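Local coordinates for glutamine amidotransferase domain-containing protein (Thermotoga maritima, PDB 1O1Y) that probably acts as a type 1 glutamine amidotransferase, using a glutaminase-type domain to release ammonia from glutamine for transfer, at residues N134-V146 / E221-R235. Sequence-based numbering, arbitrary orientation. Where two conformers were deposited one is given.
Sequences NKFFREFPDRLRV and EEKVLKGLLRSLLER. With SO4 (sulfate ion), chain F; SO4 (sulfate ion), chain I; SO4 (sulfate ion), chain E; SO4 (sulfate ion), chain H.
The F140 ring lies between L228 CB on one face, 4.0 Å from the ring centroid, and F137 CD1 on the other, over its centre; L232 CB meets its edge. F137 in turn takes L232 CD1 over one face, 3.9 Å from its ring centroid, with F140 CG at its edge. L232 has CG anti to the backbone N (chi1 176°), which places CD1 against F136 CB and over the F137 ring, with CD2 beside F137 CE1. Nearer the strand, L228 CD1 and L144 CD1 meet tip to tip at 3.5 Å; P141 CD also touches L228 CD1.

R235 turns one guanidinium face to R138 CB. In the modelled conformer of E139, R235 NE and NH2 form a salt bridge with its carboxylate through two short, bent, weak bonds of doubtful detail, while NH1 and NH2 point almost straight at two sulfate oxygens. R138 NH1 also binds this sulfate, its NH2 being held by D133 O. An alanine replacing R235 would probably cost the sulfate two bonds and perhaps leave E139 without its charge partner. At the far end R145 NH1, as modelled, bonds E221 OE2 on its syn side at 2.8 Å, but 32° out of the carboxylate plane; a water bridges R145 O to E221 OE1.

Helix 211-237 thus covers the turn leading into strand 143-150 of the central mixed sheet with an apolar seam between two salt bridges, whose arginines bind sulfates that may act as counter-ions, one shared by R138 and R235.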
ATOM      1  N   ASN A 134      -2.121  16.771   6.643  1.00 14.23           N
ATOM      2  CA  ASN A 134      -3.214  15.790   6.836  1.00 13.47           C
ATOM      3  C   ASN A 134      -3.014  15.000   8.119  1.00 13.80           C
ATOM      4  O   ASN A 134      -1.957  14.417   8.356  1.00 12.53           O
ATOM      5  CB  ASN A 134      -3.263  14.774   5.683  1.00 14.58           C
ATOM      6  CG  ASN A 134      -4.427  13.803   5.829  1.00 13.13           C
ATOM      7  OD1 ASN A 134      -4.250  12.707   6.366  1.00 19.94           O
ATOM      8  ND2 ASN A 134      -5.615  14.203   5.355  1.00 16.65           N
ATOM      9  N   LYS A 135      -4.079  14.914   8.889  1.00 14.00           N
ATOM     10  CA  LYS A 135      -4.049  14.345  10.226  1.00 16.02           C
ATOM     11  C   LYS A 135      -3.568  12.895  10.288  1.00 13.52           C
ATOM     12  O   LYS A 135      -2.950  12.508  11.280  1.00 13.33           O
ATOM     13  CB  LYS A 135      -5.444  14.425  10.855  1.00 14.72           C
ATOM     14  CG  LYS A 135      -6.504  13.535  10.187  1.00 23.16           C
ATOM     15  CD  LYS A 135      -7.877  13.694  10.907  1.00 31.65           C
ATOM     16  CE  LYS A 135      -8.956  12.873  10.222  1.00 41.69           C
ATOM     17  NZ  LYS A 135     -10.255  13.003  10.978  1.00 44.76           N
ATOM     18  N   PHE A 136      -3.854  12.103   9.268  1.00 11.34           N
ATOM     19  CA  PHE A 136      -3.478  10.687   9.299  1.00 11.45           C
ATOM     20  C   PHE A 136      -1.963  10.520   9.383  1.00 11.55           C
ATOM     21  O   PHE A 136      -1.489   9.516   9.872  1.00 12.48           O
ATOM     22  CB  PHE A 136      -3.973   9.919   8.064  1.00 11.47           C
ATOM     23  CG  PHE A 136      -5.455   9.781   7.995  1.00 13.86           C
ATOM     24  CD1 PHE A 136      -6.195   9.455   9.133  1.00 14.17           C
ATOM     25  CD2 PHE A 136      -6.132   9.963   6.799  1.00 18.34           C
ATOM     26  CE1 PHE A 136      -7.559   9.305   9.093  1.00 16.59           C
ATOM     27  CE2 PHE A 136      -7.538   9.824   6.763  1.00 25.06           C
ATOM     28  CZ  PHE A 136      -8.235   9.493   7.908  1.00 19.71           C
ATOM     29  N   PHE A 137      -1.244  11.500   8.823  1.00 11.97           N
ATOM     30  CA  PHE A 137       0.212  11.452   8.700  1.00 12.68           C
ATOM     31  C   PHE A 137       0.910  12.464   9.603  1.00 12.86           C
ATOM     32  O   PHE A 137       2.082  12.752   9.411  1.00 11.13           O
ATOM     33  CB  PHE A 137       0.606  11.643   7.242  1.00 13.53           C
ATOM     34  CG  PHE A 137       0.172  10.493   6.381  1.00 12.77           C
ATOM     35  CD1 PHE A 137       0.910   9.346   6.345  1.00 11.90           C
ATOM     36  CD2 PHE A 137      -1.049  10.513   5.717  1.00 18.40           C
ATOM     37  CE1 PHE A 137       0.531   8.268   5.560  1.00 13.50           C
ATOM     38  CE2 PHE A 137      -1.432   9.408   4.933  1.00 10.73           C
ATOM     39  CZ  PHE A 137      -0.662   8.311   4.865  1.00 13.30           C
ATOM     40  N   ARG A 138       0.199  12.988  10.592  1.00 11.48           N
ATOM     41  CA  ARG A 138       0.758  13.995  11.465  1.00 14.34           C
ATOM     42  C   ARG A 138       2.067  13.607  12.143  1.00 13.58           C
ATOM     43  O   ARG A 138       2.947  14.454  12.354  1.00 13.78           O
ATOM     44  CB  ARG A 138      -0.282  14.411  12.501  1.00 16.43           C
ATOM     45  CG  ARG A 138      -0.072  15.775  13.144  1.00 26.66           C
ATOM     46  CD  ARG A 138      -1.415  16.598  13.341  1.00 26.10           C
ATOM     47  NE  ARG A 138      -2.190  16.876  12.093  1.00 34.19           N
ATOM     48  CZ  ARG A 138      -3.503  17.186  12.060  1.00 26.73           C
ATOM     49  NH1 ARG A 138      -4.218  17.229  13.167  1.00 31.21           N
ATOM     50  NH2 ARG A 138      -4.123  17.429  10.915  1.00 39.31           N
ATOM     51  N   GLU A 139       2.250  12.326  12.452  1.00 11.93           N
ATOM     52  CA  GLU A 139       3.473  11.880  13.114  1.00 12.74           C
ATOM     53  C   GLU A 139       4.625  11.678  12.147  1.00 13.44           C
ATOM     54  O   GLU A 139       5.769  11.461  12.599  1.00 12.70           O
ATOM     55  CB  GLU A 139       3.247  10.546  13.823  0.65 13.49           C
ATOM     56  CG  GLU A 139       2.522  10.695  15.140  0.65 17.57           C
ATOM     57  CD  GLU A 139       1.093  11.152  14.976  0.65 24.78           C
ATOM     58  OE1 GLU A 139       0.707  12.147  15.636  0.65 22.89           O
ATOM     59  OE2 GLU A 139       0.359  10.503  14.188  0.65 30.39           O
ATOM     60  N   PHE A 140       4.354  11.750  10.836  1.00 11.93           N
ATOM     61  CA  PHE A 140       5.375  11.424   9.844  1.00 11.32           C
ATOM     62  C   PHE A 140       6.299  12.629   9.677  1.00 12.00           C
ATOM     63  O   PHE A 140       5.847  13.763   9.755  1.00 11.15           O
ATOM     64  CB  PHE A 140       4.745  11.058   8.492  1.00 14.02           C
ATOM     65  CG  PHE A 140       4.179   9.654   8.422  1.00 11.19           C
ATOM     66  CD1 PHE A 140       3.182   9.239   9.284  1.00  8.91           C
ATOM     67  CD2 PHE A 140       4.601   8.792   7.431  1.00 12.04           C
ATOM     68  CE1 PHE A 140       2.673   7.964   9.191  1.00 10.86           C
ATOM     69  CE2 PHE A 140       4.080   7.527   7.331  1.00 13.46           C
ATOM     70  CZ  PHE A 140       3.122   7.097   8.233  1.00 13.14           C
ATOM     71  N   PRO A 141       7.586  12.398   9.402  1.00 10.52           N
ATOM     72  CA  PRO A 141       8.532  13.512   9.237  1.00 12.43           C
ATOM     73  C   PRO A 141       8.435  14.130   7.831  1.00 12.05           C
ATOM     74  O   PRO A 141       7.738  13.587   6.963  1.00 12.42           O
ATOM     75  CB  PRO A 141       9.881  12.838   9.427  1.00 12.54           C
ATOM     76  CG  PRO A 141       9.686  11.515   8.835  1.00 13.95           C
ATOM     77  CD  PRO A 141       8.278  11.104   9.300  1.00 11.78           C
ATOM     78  N   ASP A 142       9.113  15.255   7.638  1.00 10.89           N
ATOM     79  CA  ASP A 142       9.105  15.955   6.359  1.00 11.63           C
ATOM     80  C   ASP A 142       9.773  15.151   5.249  1.00 11.81           C
ATOM     81  O   ASP A 142       9.369  15.249   4.088  1.00 10.31           O
ATOM     82  CB  ASP A 142       9.820  17.293   6.500  1.00 11.16           C
ATOM     83  CG  ASP A 142       9.032  18.292   7.321  1.00 14.19           C
ATOM     84  OD1 ASP A 142       9.638  19.302   7.734  1.00  9.63           O
ATOM     85  OD2 ASP A 142       7.817  18.125   7.582  1.00 12.32           O
ATOM     86  N   ARG A 143      10.790  14.364   5.614  1.00 10.11           N
ATOM     87  CA  ARG A 143      11.576  13.617   4.634  1.00 11.54           C
ATOM     88  C   ARG A 143      11.854  12.247   5.206  1.00 10.97           C
ATOM     89  O   ARG A 143      12.413  12.148   6.298  1.00 13.40           O
ATOM     90  CB  ARG A 143      12.834  14.405   4.371  1.00 10.79           C
ATOM     91  CG  ARG A 143      13.934  13.872   3.428  1.00 16.05           C
ATOM     92  CD  ARG A 143      15.100  14.831   3.511  1.00 18.57           C
ATOM     93  NE  ARG A 143      16.315  14.553   2.751  1.00 20.66           N
ATOM     94  CZ  ARG A 143      17.432  14.130   3.266  1.00 16.55           C
ATOM     95  NH1 ARG A 143      18.461  13.961   2.465  1.00 26.21           N
ATOM     96  NH2 ARG A 143      17.536  13.801   4.568  1.00 14.66           N
ATOM     97  N   LEU A 144      11.434  11.207   4.495  1.00 11.17           N
ATOM     98  CA  LEU A 144      11.339   9.836   5.055  1.00 10.97           C
ATOM     99  C   LEU A 144      11.942   8.871   4.029  1.00 12.13           C
ATOM    100  O   LEU A 144      11.571   8.906   2.841  1.00 11.08           O
ATOM    101  CB  LEU A 144       9.837   9.492   5.298  1.00 12.76           C
ATOM    102  CG  LEU A 144       9.520   8.145   5.994  1.00 15.61           C
ATOM    103  CD1 LEU A 144      10.075   8.047   7.430  1.00 19.85           C
ATOM    104  CD2 LEU A 144       8.042   7.916   6.011  1.00 21.82           C
ATOM    105  N   ARG A 145      12.797   7.973   4.501  1.00 11.37           N
ATOM    106  CA  ARG A 145      13.291   6.885   3.667  1.00 12.22           C
ATOM    107  C   ARG A 145      12.319   5.728   3.695  1.00 12.31           C
ATOM    108  O   ARG A 145      11.935   5.240   4.753  1.00 12.18           O
ATOM    109  CB  ARG A 145      14.648   6.444   4.156  1.00 13.60           C
ATOM    110  CG  ARG A 145      15.355   5.579   3.185  1.00 20.44           C
ATOM    111  CD  ARG A 145      16.780   5.184   3.634  1.00 21.16           C
ATOM    112  NE  ARG A 145      17.717   6.299   3.536  0.65 24.57           N
ATOM    113  CZ  ARG A 145      18.211   6.994   4.557  0.65 15.28           C
ATOM    114  NH1 ARG A 145      17.879   6.719   5.825  0.65 22.89           N
ATOM    115  NH2 ARG A 145      19.091   7.961   4.314  0.65 17.62           N
ATOM    116  N   VAL A 146      11.877   5.327   2.505  1.00 10.30           N
ATOM    117  CA  VAL A 146      10.876   4.283   2.345  1.00 10.49           C
ATOM    118  C   VAL A 146      11.273   3.287   1.251  1.00 10.85           C
ATOM    119  O   VAL A 146      12.208   3.526   0.431  1.00 11.05           O
ATOM    120  CB  VAL A 146       9.493   4.883   2.000  1.00 10.17           C
ATOM    121  CG1 VAL A 146       9.051   5.846   3.056  1.00 12.64           C
ATOM    122  CG2 VAL A 146       9.502   5.502   0.607  1.00 10.31           C
ATOM    123  N   GLU A 221      15.902   0.693   9.209  1.00  9.03           N
ATOM    124  CA  GLU A 221      14.723   1.511   9.123  1.00  8.32           C
ATOM    125  C   GLU A 221      13.487   0.937   9.814  1.00  9.02           C
ATOM    126  O   GLU A 221      12.518   1.672  10.025  1.00  9.52           O
ATOM    127  CB  GLU A 221      14.392   1.751   7.647  1.00  9.06           C
ATOM    128  CG  GLU A 221      15.469   2.467   6.809  1.00 11.92           C
ATOM    129  CD  GLU A 221      15.801   3.872   7.290  1.00 17.72           C
ATOM    130  OE1 GLU A 221      14.969   4.499   7.987  1.00 16.76           O
ATOM    131  OE2 GLU A 221      16.902   4.341   6.973  1.00 18.74           O
ATOM    132  N   GLU A 222      13.483  -0.360  10.102  1.00  8.25           N
ATOM    133  CA  GLU A 222      12.227  -1.029  10.441  1.00  9.48           C
ATOM    134  C   GLU A 222      11.565  -0.495  11.714  1.00  9.69           C
ATOM    135  O   GLU A 222      10.329  -0.444  11.804  1.00  9.63           O
ATOM    136  CB  GLU A 222      12.337  -2.539  10.546  1.00 10.32           C
ATOM    137  CG  GLU A 222      13.270  -3.066  11.575  1.00  9.74           C
ATOM    138  CD  GLU A 222      13.251  -4.580  11.674  1.00 19.56           C
ATOM    139  OE1 GLU A 222      13.961  -5.108  12.547  1.00 20.99           O
ATOM    140  OE2 GLU A 222      12.517  -5.248  10.894  1.00 16.67           O
ATOM    141  N   LYS A 223      12.353  -0.130  12.706  1.00  8.72           N
ATOM    142  CA  LYS A 223      11.752   0.358  13.970  1.00  9.53           C
ATOM    143  C   LYS A 223      11.004   1.714  13.760  1.00  9.94           C
ATOM    144  O   LYS A 223       9.853   1.877  14.208  1.00  8.63           O
ATOM    145  CB  LYS A 223      12.815   0.493  15.041  1.00  8.72           C
ATOM    146  CG  LYS A 223      12.251   1.052  16.375  1.00 12.20           C
ATOM    147  CD  LYS A 223      13.305   1.388  17.375  1.00 17.02           C
ATOM    148  CE  LYS A 223      12.668   2.060  18.621  1.00 19.92           C
ATOM    149  NZ  LYS A 223      12.442   1.066  19.647  1.00 20.76           N
ATOM    150  N   VAL A 224      11.637   2.644  13.057  1.00 10.15           N
ATOM    151  CA  VAL A 224      11.028   3.931  12.764  1.00 10.74           C
ATOM    152  C   VAL A 224       9.795   3.730  11.890  1.00 10.54           C
ATOM    153  O   VAL A 224       8.747   4.294  12.189  1.00  9.24           O
ATOM    154  CB  VAL A 224      11.993   4.902  12.078  1.00 10.39           C
ATOM    155  CG1 VAL A 224      11.293   6.123  11.524  1.00 21.10           C
ATOM    156  CG2 VAL A 224      13.044   5.352  13.044  1.00 16.93           C
ATOM    157  N   LEU A 225       9.917   2.890  10.862  1.00  8.69           N
ATOM    158  CA  LEU A 225       8.808   2.683   9.950  1.00  8.79           C
ATOM    159  C   LEU A 225       7.637   2.001  10.677  1.00 10.79           C
ATOM    160  O   LEU A 225       6.495   2.388  10.471  1.00 10.35           O
ATOM    161  CB  LEU A 225       9.243   1.917   8.741  1.00 11.59           C
ATOM    162  CG  LEU A 225      10.088   2.725   7.742  1.00 10.66           C
ATOM    163  CD1 LEU A 225      10.486   1.834   6.606  1.00 15.25           C
ATOM    164  CD2 LEU A 225       9.372   3.949   7.268  1.00 16.52           C
ATOM    165  N   LYS A 226       7.916   1.018  11.522  1.00 10.88           N
ATOM    166  CA  LYS A 226       6.849   0.349  12.250  1.00 10.54           C
ATOM    167  C   LYS A 226       6.092   1.319  13.150  1.00 11.87           C
ATOM    168  O   LYS A 226       4.863   1.232  13.268  1.00 12.00           O
ATOM    169  CB  LYS A 226       7.365  -0.813  13.079  1.00  9.98           C
ATOM    170  CG  LYS A 226       6.261  -1.693  13.602  1.00 13.70           C
ATOM    171  CD  LYS A 226       6.838  -2.853  14.361  1.00 14.03           C
ATOM    172  CE  LYS A 226       5.788  -3.829  14.787  1.00 23.20           C
ATOM    173  NZ  LYS A 226       6.398  -4.958  15.554  1.00 21.17           N
ATOM    174  N   GLY A 227       6.811   2.214  13.807  1.00 10.57           N
ATOM    175  CA  GLY A 227       6.192   3.197  14.659  1.00 10.75           C
ATOM    176  C   GLY A 227       5.262   4.135  13.883  1.00  9.88           C
ATOM    177  O   GLY A 227       4.147   4.449  14.349  1.00  9.37           O
ATOM    178  N   LEU A 228       5.700   4.588  12.716  1.00 10.11           N
ATOM    179  CA  LEU A 228       4.870   5.446  11.861  1.00 10.23           C
ATOM    180  C   LEU A 228       3.621   4.711  11.324  1.00 10.26           C
ATOM    181  O   LEU A 228       2.521   5.253  11.302  1.00 11.33           O
ATOM    182  CB  LEU A 228       5.692   5.985  10.717  1.00  9.53           C
ATOM    183  CG  LEU A 228       6.830   6.947  11.104  1.00  8.85           C
ATOM    184  CD1 LEU A 228       7.672   7.284   9.885  1.00 13.30           C
ATOM    185  CD2 LEU A 228       6.295   8.169  11.719  1.00 13.75           C
ATOM    186  N   LEU A 229       3.820   3.472  10.952  1.00  9.20           N
ATOM    187  CA  LEU A 229       2.763   2.612  10.443  1.00 10.25           C
ATOM    188  C   LEU A 229       1.691   2.408  11.551  1.00  8.79           C
ATOM    189  O   LEU A 229       0.482   2.490  11.278  1.00 10.77           O
ATOM    190  CB  LEU A 229       3.383   1.305   9.981  1.00 11.99           C
ATOM    191  CG  LEU A 229       2.456   0.235   9.387  1.00 13.34           C
ATOM    192  CD1 LEU A 229       1.532   0.768   8.289  1.00 12.84           C
ATOM    193  CD2 LEU A 229       3.295  -0.971   8.880  1.00 15.51           C
ATOM    194  N   ARG A 230       2.133   2.166  12.781  1.00  9.90           N
ATOM    195  CA  ARG A 230       1.223   2.060  13.936  1.00 11.65           C
ATOM    196  C   ARG A 230       0.408   3.348  14.087  1.00 11.02           C
ATOM    197  O   ARG A 230      -0.811   3.307  14.297  1.00 11.11           O
ATOM    198  CB  ARG A 230       1.951   1.887  15.255  1.00 13.93           C
ATOM    199  CG  ARG A 230       2.348   0.559  15.592  1.00 21.18           C
ATOM    200  CD  ARG A 230       2.934   0.493  17.004  1.00 23.30           C
ATOM    201  NE  ARG A 230       3.631  -0.762  17.199  1.00 20.25           N
ATOM    202  CZ  ARG A 230       4.926  -0.880  17.411  1.00 29.23           C
ATOM    203  NH1 ARG A 230       5.726   0.183  17.369  1.00 37.39           N
ATOM    204  NH2 ARG A 230       5.432  -2.080  17.638  1.00 29.96           N
ATOM    205  N   SER A 231       1.081   4.494  13.972  1.00 11.10           N
ATOM    206  CA  SER A 231       0.407   5.781  14.128  1.00 10.08           C
ATOM    207  C   SER A 231      -0.659   5.932  13.045  1.00 10.15           C
ATOM    208  O   SER A 231      -1.765   6.400  13.333  1.00 10.02           O
ATOM    209  CB  SER A 231       1.392   6.954  14.080  0.65 11.56           C
ATOM    210  OG  SER A 231       2.197   6.925  15.260  0.65 17.34           O
ATOM    211  N   LEU A 232      -0.269   5.690  11.800  1.00  8.90           N
ATOM    212  CA  LEU A 232      -1.187   5.752  10.668  1.00  9.82           C
ATOM    213  C   LEU A 232      -2.433   4.880  10.915  1.00  9.96           C
ATOM    214  O   LEU A 232      -3.560   5.349  10.767  1.00 10.62           O
ATOM    215  CB  LEU A 232      -0.495   5.388   9.355  1.00 10.65           C
ATOM    216  CG  LEU A 232      -1.412   5.320   8.110  1.00 12.48           C
ATOM    217  CD1 LEU A 232      -2.040   6.720   7.842  1.00 13.43           C
ATOM    218  CD2 LEU A 232      -0.609   4.807   6.975  1.00 16.44           C
ATOM    219  N   LEU A 233      -2.209   3.628  11.278  1.00  9.72           N
ATOM    220  CA  LEU A 233      -3.295   2.672  11.448  1.00  8.78           C
ATOM    221  C   LEU A 233      -4.211   3.080  12.575  1.00  9.59           C
ATOM    222  O   LEU A 233      -5.432   3.049  12.419  1.00  9.95           O
ATOM    223  CB  LEU A 233      -2.734   1.277  11.663  1.00  9.68           C
ATOM    224  CG  LEU A 233      -2.040   0.643  10.465  1.00 11.35           C
ATOM    225  CD1 LEU A 233      -1.237  -0.562  10.946  1.00 13.39           C
ATOM    226  CD2 LEU A 233      -2.985   0.253   9.331  1.00 13.93           C
ATOM    227  N   GLU A 234      -3.642   3.538  13.692  1.00  8.25           N
ATOM    228  CA  GLU A 234      -4.459   3.958  14.789  1.00  8.98           C
ATOM    229  C   GLU A 234      -5.353   5.122  14.394  1.00  8.26           C
ATOM    230  O   GLU A 234      -6.519   5.186  14.781  1.00  7.63           O
ATOM    231  CB  GLU A 234      -3.588   4.341  15.995  1.00 12.26           C
ATOM    232  CG  GLU A 234      -2.879   3.126  16.640  1.00 11.23           C
ATOM    233  CD  GLU A 234      -1.775   3.544  17.623  1.00 21.91           C
ATOM    234  OE1 GLU A 234      -0.942   2.689  18.006  1.00 15.11           O
ATOM    235  OE2 GLU A 234      -1.773   4.722  18.030  1.00 22.60           O
ATOM    236  N   ARG A 235      -4.793   6.062  13.665  1.00  8.42           N
ATOM    237  CA  ARG A 235      -5.553   7.221  13.251  1.00 10.77           C
ATOM    238  C   ARG A 235      -6.640   6.869  12.231  1.00 10.32           C
ATOM    239  O   ARG A 235      -7.750   7.409  12.279  1.00 12.07           O
ATOM    240  CB  ARG A 235      -4.594   8.266  12.688  1.00  9.77           C
ATOM    241  CG  ARG A 235      -3.952   9.128  13.750  1.00 13.17           C
ATOM    242  CD  ARG A 235      -2.778   9.932  13.217  1.00 14.52           C
ATOM    243  NE  ARG A 235      -2.149  10.653  14.308  1.00 15.86           N
ATOM    244  CZ  ARG A 235      -2.490  11.865  14.711  1.00 16.94           C
ATOM    245  NH1 ARG A 235      -3.508  12.518  14.181  1.00 20.33           N
ATOM    246  NH2 ARG A 235      -1.857  12.379  15.763  1.00 15.57           N
TER
HETATM  247  S   SO4 F 405      -3.761  15.631  16.336  0.50 11.58           S
HETATM  248  O1  SO4 F 405      -2.488  15.093  16.628  0.50 11.17           O
HETATM  249  O2  SO4 F 405      -3.571  17.069  16.191  0.50 19.15           O
HETATM  250  O3  SO4 F 405      -4.730  15.488  17.378  0.50 10.72           O
HETATM  251  O4  SO4 F 405      -4.260  15.023  15.163  0.50 10.21           O
HETATM  252  S   SO4 I 408      10.731  16.510  11.173  0.50 17.48           S
HETATM  253  O1  SO4 I 408      11.474  15.351  11.627  0.50 24.24           O
HETATM  254  O2  SO4 I 408      11.453  17.777  11.434  0.50 11.96           O
HETATM  255  O3  SO4 I 408       9.451  16.555  11.862  0.50 33.91           O
HETATM  256  O4  SO4 I 408      10.390  16.290   9.828  0.50  6.43           O
HETATM  257  S   SO4 E 404      20.865  11.721   4.676  0.50 16.94           S
HETATM  258  O1  SO4 E 404      22.137  12.093   5.253  0.50 16.20           O
HETATM  259  O2  SO4 E 404      19.803  12.178   5.524  0.50 11.81           O
HETATM  260  O3  SO4 E 404      20.757  10.286   4.473  0.50 21.37           O
HETATM  261  O4  SO4 E 404      20.822  12.256   3.335  0.50 12.02           O
HETATM  262  S   SO4 H 407      19.520   8.833   9.570  0.50 24.15           S
HETATM  263  O1  SO4 H 407      20.574   8.516  10.527  0.50 12.16           O
HETATM  264  O2  SO4 H 407      18.280   9.135  10.275  0.50 33.33           O
HETATM  265  O3  SO4 H 407      19.182   7.749   8.626  0.50 20.70           O
HETATM  266  O4  SO4 H 407      19.904  10.059   8.895  0.50 24.57           O
HETATM  267  O   HOH W   1      12.611   5.722   7.419  1.00 20.62           O